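Local coordinates for protein adenine phosphoribosyltransferase, putative (Trypanosoma brucei brucei, PDB 5VN4) that probably catalyses the reversible transfer of a phosphoribosyl group from 5-phospho-alpha-D-ribose 1-diphosphate to adenine, giving AMP and diphosphate in purine salvage, at residues 11-14 with 18-21; 29-34 with 210-215; 72-77 with 100-105. One frame throughout, in Å; residues are numbered along the deposited sequence.

Interaction 1: residues 11-14 with 18-21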
# COMPACT_ATOMS: atom_id res chain seq x y z
N LEU A 11 7.56 -11.46 22.18
CA LEU A 11 6.17 -11.84 21.99
C LEU A 11 5.71 -12.75 23.12
O LEU A 11 6.51 -13.42 23.78
CB LEU A 11 6.01 -12.61 20.68
CG LEU A 11 6.32 -11.85 19.39
CD1 LEU A 11 6.36 -12.84 18.24
CD2 LEU A 11 5.28 -10.76 19.13
N VAL A 12 4.39 -12.77 23.31
CA VAL A 12 3.75 -13.72 24.21
C VAL A 12 2.59 -14.36 23.47
O VAL A 12 1.90 -13.72 22.66
CB VAL A 12 3.27 -13.07 25.52
CG1 VAL A 12 4.46 -12.61 26.36
CG2 VAL A 12 2.33 -11.92 25.24
N GLU A 13 2.40 -15.65 23.71
CA GLU A 13 1.34 -16.41 23.07
C GLU A 13 0.08 -16.28 23.92
O GLU A 13 0.00 -16.86 25.01
CB GLU A 13 1.76 -17.87 22.91
CG GLU A 13 0.89 -18.66 21.95
CD GLU A 13 1.39 -20.07 21.68
OE1 GLU A 13 0.78 -20.78 20.85
OE2 GLU A 13 2.40 -20.49 22.29
N VAL A 14 -0.90 -15.51 23.44
CA VAL A 14 -2.08 -15.21 24.25
C VAL A 14 -3.23 -16.18 23.99
O VAL A 14 -4.07 -16.39 24.88
CB VAL A 14 -2.51 -13.73 24.13
CG1 VAL A 14 -1.40 -12.79 24.63
CG2 VAL A 14 -2.89 -13.40 22.71
N TYR A 18 -1.45 -17.54 18.55
CA TYR A 18 -1.79 -16.12 18.42
C TYR A 18 -0.84 -15.37 19.34
O TYR A 18 -0.99 -15.43 20.57
CB TYR A 18 -3.25 -15.87 18.79
CG TYR A 18 -3.91 -14.70 18.07
CD1 TYR A 18 -3.19 -13.56 17.71
CD2 TYR A 18 -5.26 -14.74 17.73
CE1 TYR A 18 -3.81 -12.51 17.05
CE2 TYR A 18 -5.89 -13.70 17.07
CZ TYR A 18 -5.15 -12.58 16.73
OH TYR A 18 -5.76 -11.53 16.08
N PHE A 19 0.15 -14.69 18.75
CA PHE A 19 1.21 -14.02 19.48
C PHE A 19 1.08 -12.51 19.35
O PHE A 19 0.72 -12.01 18.28
CB PHE A 19 2.58 -14.42 18.92
CG PHE A 19 2.91 -15.88 19.07
CD1 PHE A 19 2.46 -16.82 18.14
CD2 PHE A 19 3.67 -16.32 20.15
CE1 PHE A 19 2.77 -18.17 18.29
CE2 PHE A 19 3.99 -17.67 20.29
CZ PHE A 19 3.53 -18.59 19.36
N THR A 20 1.41 -11.80 20.43
CA THR A 20 1.42 -10.34 20.42
C THR A 20 2.55 -9.88 21.33
O THR A 20 3.09 -10.66 22.12
CB THR A 20 0.05 -9.80 20.85
OG1 THR A 20 -0.02 -8.39 20.58
CG2 THR A 20 -0.22 -10.06 22.32
N LEU A 21 2.94 -8.61 21.22
CA LEU A 21 4.04 -8.13 22.04
C LEU A 21 3.68 -8.23 23.52
O LEU A 21 2.52 -8.09 23.92
CB LEU A 21 4.38 -6.68 21.70
CG LEU A 21 5.14 -6.45 20.39
CD1 LEU A 21 5.13 -4.97 20.06
CD2 LEU A 21 6.56 -6.99 20.46
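Glu13 lies across the ring of Phe19, its CG 3.9 Å from the ring centroid and 21° off the ring normal, which meets the criteria for a CH-pi contact over the face. The extended glutamate chain then carries the carboxylate past the rim of the ring, the two planes 22° apart, with CD 3.5 Å from Phe19 CZ; OE1 is taken by the backbone N of Asn17 in the turn. With chi1 at -165° the Glu13 chain points away from its own amide nitrogen, which lays it over the ring. Leu11 crosses Phe19 at about a right angle, while its CD2 reaches Leu21 CD2 at 4.2 Å. Glu13 and Phe19 share one face of the hairpin; Val12 and Thr20 lie on the opposite one, where Val14 CG1 packs on Thr20 CG2 at 3.8 Å. The backbones are antiparallel, Val12 and Thr20 forming a hydrogen-bonded pair. Val12 N donates to Thr20 O over 2.7 Å. Thr20 N returns a bond to Val12 O, and Val14 N to Tyr18 O (2.9 Å) adds a third. Strand 18-21 pairs in parallel with strand 208-213, where Thr20 OG1 bonds Thr210 O, and Leu11 rests on Phe69 and Arg73 of helix 60-75.

Interaction 2: residues 29-34 with 210-215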
# COMPACT_ATOMS: atom_id res chain seq x y z
N LYS A 29 4.63 0.12 23.92
CA LYS A 29 4.41 1.43 24.54
C LYS A 29 4.39 2.54 23.49
O LYS A 29 3.62 3.50 23.61
CB LYS A 29 5.48 1.69 25.60
CG LYS A 29 5.51 0.66 26.72
CD LYS A 29 4.28 0.73 27.63
CE LYS A 29 4.43 -0.24 28.80
NZ LYS A 29 3.28 -0.22 29.76
N LYS A 30 5.23 2.43 22.45
CA LYS A 30 5.19 3.42 21.37
C LYS A 30 3.86 3.37 20.63
O LYS A 30 3.28 4.42 20.32
CB LYS A 30 6.36 3.20 20.41
CG LYS A 30 7.72 3.54 21.01
CD LYS A 30 8.84 3.36 20.01
CE LYS A 30 10.16 3.82 20.60
NZ LYS A 30 10.51 3.04 21.81
N PHE A 31 3.37 2.17 20.31
CA PHE A 31 2.05 2.03 19.68
C PHE A 31 0.97 2.65 20.56
O PHE A 31 0.03 3.28 20.04
CB PHE A 31 1.71 0.56 19.47
CG PHE A 31 2.15 -0.01 18.15
CD1 PHE A 31 1.40 0.20 16.99
CD2 PHE A 31 3.28 -0.82 18.07
CE1 PHE A 31 1.80 -0.37 15.77
CE2 PHE A 31 3.66 -1.38 16.85
CZ PHE A 31 2.91 -1.15 15.71
N GLU A 32 1.06 2.48 21.88
CA GLU A 32 0.01 2.97 22.77
C GLU A 32 -0.12 4.48 22.71
O GLU A 32 -1.19 5.02 22.98
CB GLU A 32 0.28 2.52 24.20
CG GLU A 32 -0.03 1.05 24.43
CD GLU A 32 0.41 0.54 25.79
OE1 GLU A 32 1.00 1.32 26.56
OE2 GLU A 32 0.17 -0.66 26.08
N LYS A 33 0.95 5.19 22.34
CA LYS A 33 0.89 6.64 22.27
C LYS A 33 0.42 7.16 20.92
O LYS A 33 0.11 8.35 20.81
CB LYS A 33 2.25 7.24 22.64
CG LYS A 33 2.64 6.91 24.07
CD LYS A 33 4.00 7.45 24.47
CE LYS A 33 4.33 7.01 25.90
NZ LYS A 33 4.27 5.53 26.04
N VAL A 34 0.34 6.31 19.90
CA VAL A 34 0.02 6.79 18.56
C VAL A 34 -1.23 6.15 17.97
O VAL A 34 -1.95 6.82 17.22
CB VAL A 34 1.21 6.70 17.58
CG1 VAL A 34 2.33 7.62 18.03
CG2 VAL A 34 1.69 5.28 17.47
N THR A 210 0.70 -10.56 15.71
CA THR A 210 0.20 -9.20 15.57
C THR A 210 0.83 -8.36 16.67
O THR A 210 0.65 -8.66 17.86
CB THR A 210 -1.32 -9.13 15.65
OG1 THR A 210 -1.78 -9.65 16.90
CG2 THR A 210 -1.96 -9.93 14.52
N LEU A 211 1.56 -7.32 16.29
CA LEU A 211 2.42 -6.62 17.25
C LEU A 211 1.65 -6.13 18.46
O LEU A 211 2.07 -6.34 19.61
CB LEU A 211 3.18 -5.48 16.57
CG LEU A 211 4.16 -5.95 15.49
CD1 LEU A 211 5.01 -4.77 15.00
CD2 LEU A 211 5.05 -7.09 15.98
N VAL A 212 0.53 -5.43 18.25
CA VAL A 212 -0.31 -5.06 19.39
C VAL A 212 -1.69 -5.69 19.25
O VAL A 212 -1.95 -6.46 18.31
CB VAL A 212 -0.32 -3.54 19.67
CG1 VAL A 212 1.09 -3.07 20.05
CG2 VAL A 212 -0.86 -2.75 18.49
N ASP A 213 -2.56 -5.42 20.22
CA ASP A 213 -3.83 -6.10 20.35
C ASP A 213 -4.87 -5.08 20.80
O ASP A 213 -4.61 -3.88 20.86
CB ASP A 213 -3.72 -7.31 21.29
CG ASP A 213 -3.36 -6.93 22.72
OD1 ASP A 213 -3.32 -5.72 23.02
OD2 ASP A 213 -3.13 -7.85 23.53
N GLU A 214 -6.06 -5.59 21.15
CA GLU A 214 -7.18 -4.72 21.51
C GLU A 214 -6.90 -3.85 22.73
O GLU A 214 -7.60 -2.85 22.93
CB GLU A 214 -8.45 -5.56 21.74
CG GLU A 214 -8.34 -6.65 22.79
CD GLU A 214 -7.95 -8.01 22.21
OE1 GLU A 214 -7.07 -8.04 21.33
OE2 GLU A 214 -8.52 -9.05 22.63
N THR A 215 -5.90 -4.19 23.56
CA THR A 215 -5.63 -3.33 24.72
C THR A 215 -5.07 -1.98 24.30
O THR A 215 -5.08 -1.05 25.12
CB THR A 215 -4.67 -4.01 25.70
OG1 THR A 215 -3.36 -4.10 25.13
CG2 THR A 215 -5.16 -5.39 26.09
O HOH W 1 -1.36 -2.08 24.20
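Phe31 is the one residue of segment 29-34 that touches 210-215 directly, and no hydrogen bond joins the two segments without a water between. Its ring takes Val212 with both methyl groups: CG2 stands 3.9 Å above one face, offset toward the rim, while CG1 lies 3.7 Å from Phe31 CD2 and equally close to CB. Val212 CG1 is anti to the carbonyl carbon (chi1 -63°), which lays both methyls against the same side of the ring. One atom further round, at Phe31 CE2, Leu211 CD1 comes obliquely at 4.1 Å. All three residues are buried, and Val62 and Ile66 of helix 60-75 add to the packing around Phe31. In the fold, this sets helix 26-34 against strand 208-213 where that strand turns a corner at Leu211 and Val212, with Val212 about 8 Å from the adenine-binding Ala51, side chain to side chain. Beyond the corner Asp213 forms an Asx turn: OD1 accepts from Thr215 N at 3.0 Å, from above the carboxylate plane, and from Thr215 OG1 at 2.7 Å on its syn lone pair. Arg28 makes a salt bridge to the same oxygen. A water donates both to Thr215 OG1 and to Glu32 OE2 (2.8 Å).

Interaction 3: residues 72-77 with 100-105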
# COMPACT_ATOMS: atom_id res chain seq x y z
N ASP A 72 14.20 -8.40 11.34
CA ASP A 72 15.03 -9.18 12.25
C ASP A 72 14.46 -10.57 12.47
O ASP A 72 15.20 -11.56 12.52
CB ASP A 72 15.20 -8.46 13.59
CG ASP A 72 15.79 -9.37 14.67
OD1 ASP A 72 15.01 -10.06 15.37
OD2 ASP A 72 17.03 -9.40 14.81
N ARG A 73 13.13 -10.67 12.60
CA ARG A 73 12.50 -11.96 12.86
C ARG A 73 12.75 -12.93 11.72
O ARG A 73 13.12 -14.09 11.94
CB ARG A 73 11.00 -11.74 13.06
CG ARG A 73 10.21 -13.00 13.34
CD ARG A 73 8.81 -12.63 13.79
NE ARG A 73 8.01 -13.82 14.04
CZ ARG A 73 8.04 -14.53 15.16
NH1 ARG A 73 8.83 -14.15 16.17
NH2 ARG A 73 7.28 -15.60 15.29
N TYR A 74 12.55 -12.47 10.49
CA TYR A 74 12.67 -13.37 9.35
C TYR A 74 14.11 -13.56 8.90
O TYR A 74 14.42 -14.59 8.29
CB TYR A 74 11.76 -12.91 8.21
CG TYR A 74 10.30 -12.81 8.64
CD1 TYR A 74 9.74 -13.76 9.49
CD2 TYR A 74 9.50 -11.76 8.21
CE1 TYR A 74 8.42 -13.67 9.90
CE2 TYR A 74 8.18 -11.65 8.62
CZ TYR A 74 7.64 -12.61 9.46
OH TYR A 74 6.32 -12.51 9.86
N LYS A 75 15.00 -12.62 9.22
CA LYS A 75 16.43 -12.84 8.97
C LYS A 75 16.99 -13.95 9.84
O LYS A 75 17.98 -14.58 9.47
CB LYS A 75 17.23 -11.57 9.25
CG LYS A 75 17.31 -10.58 8.11
CD LYS A 75 18.57 -9.74 8.26
CE LYS A 75 18.49 -8.45 7.48
NZ LYS A 75 18.03 -8.69 6.08
N ASN A 76 16.39 -14.17 11.01
CA ASN A 76 16.94 -15.10 11.99
C ASN A 76 16.29 -16.48 11.94
O ASN A 76 16.60 -17.33 12.77
CB ASN A 76 16.88 -14.48 13.39
CG ASN A 76 17.95 -13.42 13.59
OD1 ASN A 76 19.15 -13.69 13.44
ND2 ASN A 76 17.54 -12.20 13.92
N LEU A 77 15.41 -16.72 10.97
CA LEU A 77 14.90 -18.06 10.75
C LEU A 77 16.02 -18.96 10.23
O LEU A 77 16.87 -18.53 9.45
CB LEU A 77 13.77 -18.03 9.72
CG LEU A 77 12.51 -17.28 10.13
CD1 LEU A 77 11.47 -17.34 9.03
CD2 LEU A 77 11.97 -17.84 11.43
N VAL A 100 12.03 -5.39 1.02
CA VAL A 100 13.23 -4.83 0.42
C VAL A 100 14.46 -5.16 1.26
O VAL A 100 15.53 -5.47 0.72
CB VAL A 100 13.07 -3.33 0.10
CG1 VAL A 100 13.03 -2.50 1.37
CG2 VAL A 100 14.18 -2.86 -0.83
N GLU A 101 14.34 -5.12 2.59
CA GLU A 101 15.49 -5.43 3.43
C GLU A 101 15.81 -6.91 3.43
O GLU A 101 16.98 -7.29 3.60
CB GLU A 101 15.26 -4.96 4.86
CG GLU A 101 14.90 -3.50 5.00
CD GLU A 101 15.97 -2.58 4.47
OE1 GLU A 101 17.16 -2.97 4.43
OE2 GLU A 101 15.62 -1.44 4.09
N LEU A 102 14.80 -7.76 3.29
CA LEU A 102 15.03 -9.20 3.19
C LEU A 102 15.43 -9.62 1.78
O LEU A 102 15.82 -10.77 1.59
CB LEU A 102 13.76 -9.95 3.59
CG LEU A 102 13.32 -9.81 5.05
CD1 LEU A 102 11.98 -10.49 5.24
CD2 LEU A 102 14.37 -10.41 5.99
N ASN A 103 15.34 -8.71 0.81
CA ASN A 103 15.65 -9.01 -0.58
C ASN A 103 14.76 -10.13 -1.12
O ASN A 103 15.24 -11.09 -1.73
CB ASN A 103 17.13 -9.32 -0.79
CG ASN A 103 17.51 -9.34 -2.25
OD1 ASN A 103 17.06 -8.50 -3.03
ND2 ASN A 103 18.33 -10.30 -2.64
N VAL A 104 13.46 -10.00 -0.89
CA VAL A 104 12.50 -10.97 -1.40
C VAL A 104 11.39 -10.23 -2.13
O VAL A 104 11.14 -9.04 -1.87
CB VAL A 104 11.91 -11.86 -0.27
CG1 VAL A 104 13.00 -12.69 0.40
CG2 VAL A 104 11.14 -11.00 0.75
N PRO A 105 10.72 -10.91 -3.06
CA PRO A 105 9.54 -10.32 -3.71
C PRO A 105 8.47 -9.95 -2.70
O PRO A 105 8.22 -10.66 -1.72
CB PRO A 105 9.04 -11.44 -4.62
CG PRO A 105 10.25 -12.27 -4.89
CD PRO A 105 11.06 -12.22 -3.63
O HOH W 2 17.65 -11.55 4.24
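Lys75 and Leu102 meet through their aliphatic parts, and the lysine then runs on to bond the backbone of Glu101. From CB, where the first torsion sets CG anti to the carbonyl carbon, the chain heads toward 100-105. CG is the carbon that touches, 3.6 Å from Leu102 CD2. CD and CE continue the span without a partner within 4.2 Å on 100-105, nearly extended until a bend at chi4 (-48°) turns the amino group. At the tip NZ donates to Glu101 O over 3.0 Å. It comes from above the carbonyl plane, 50° out of it, with a C=O...N angle of 125°, so it does not follow a lone pair. A water joins NZ to Leu102 O through two weak bonds. Glu101 OE1 lies 6.0 Å from Lys75 NZ, too far for a salt bridge; OE2 of that glutamate pairs with Arg67 of the second subunit.

The other branch of Leu102 faces Tyr74: Leu102 CD1 is 3.8 Å from Tyr74 CB and 4.1 Å from Tyr74 CD2, at the edge of the ring near its plane. The tyrosine leads away from there to hydrogen-bond Glu179 through its hydroxyl. The leucine's helix ends in a Schellman motif with Asn103, at positive phi, as C-prime residue. The contact thus joins the C-terminal ends of helices 60-75 and 95-102 within the phosphoribosyltransferase domain. Leu102 also packs on Ile84 of strand 83-87, and Val100 O and Asn103 OD1 bond Arg64 of the second subunit.

How the interactions relate
From the N terminus, interaction 1 closes first, a hairpin with three residues between its segments. Strand 18-21 leads into helix 26-34, where interaction 2 opens; its loop spans 175 residues before 210-215 closes it. Interaction 3, with 22 residues between its segments, opens and closes within that span, and no two loops cross. Interactions 1 and 2 share the central sheet, because strands 18-21 and 208-213 are neighbours: Leu21 N to Leu211 O is 2.9 Å, a probable hydrogen bond. Interaction 1 also touches 72-77, Leu11 CD1 lying 3.5 Å from Arg73 NH1. Interactions 2 and 3 do not touch, their nearest atoms about 7 Å apart, though helix 60-75, whose end belongs to interaction 3, also packs on Phe31 through Val62 and Ile66.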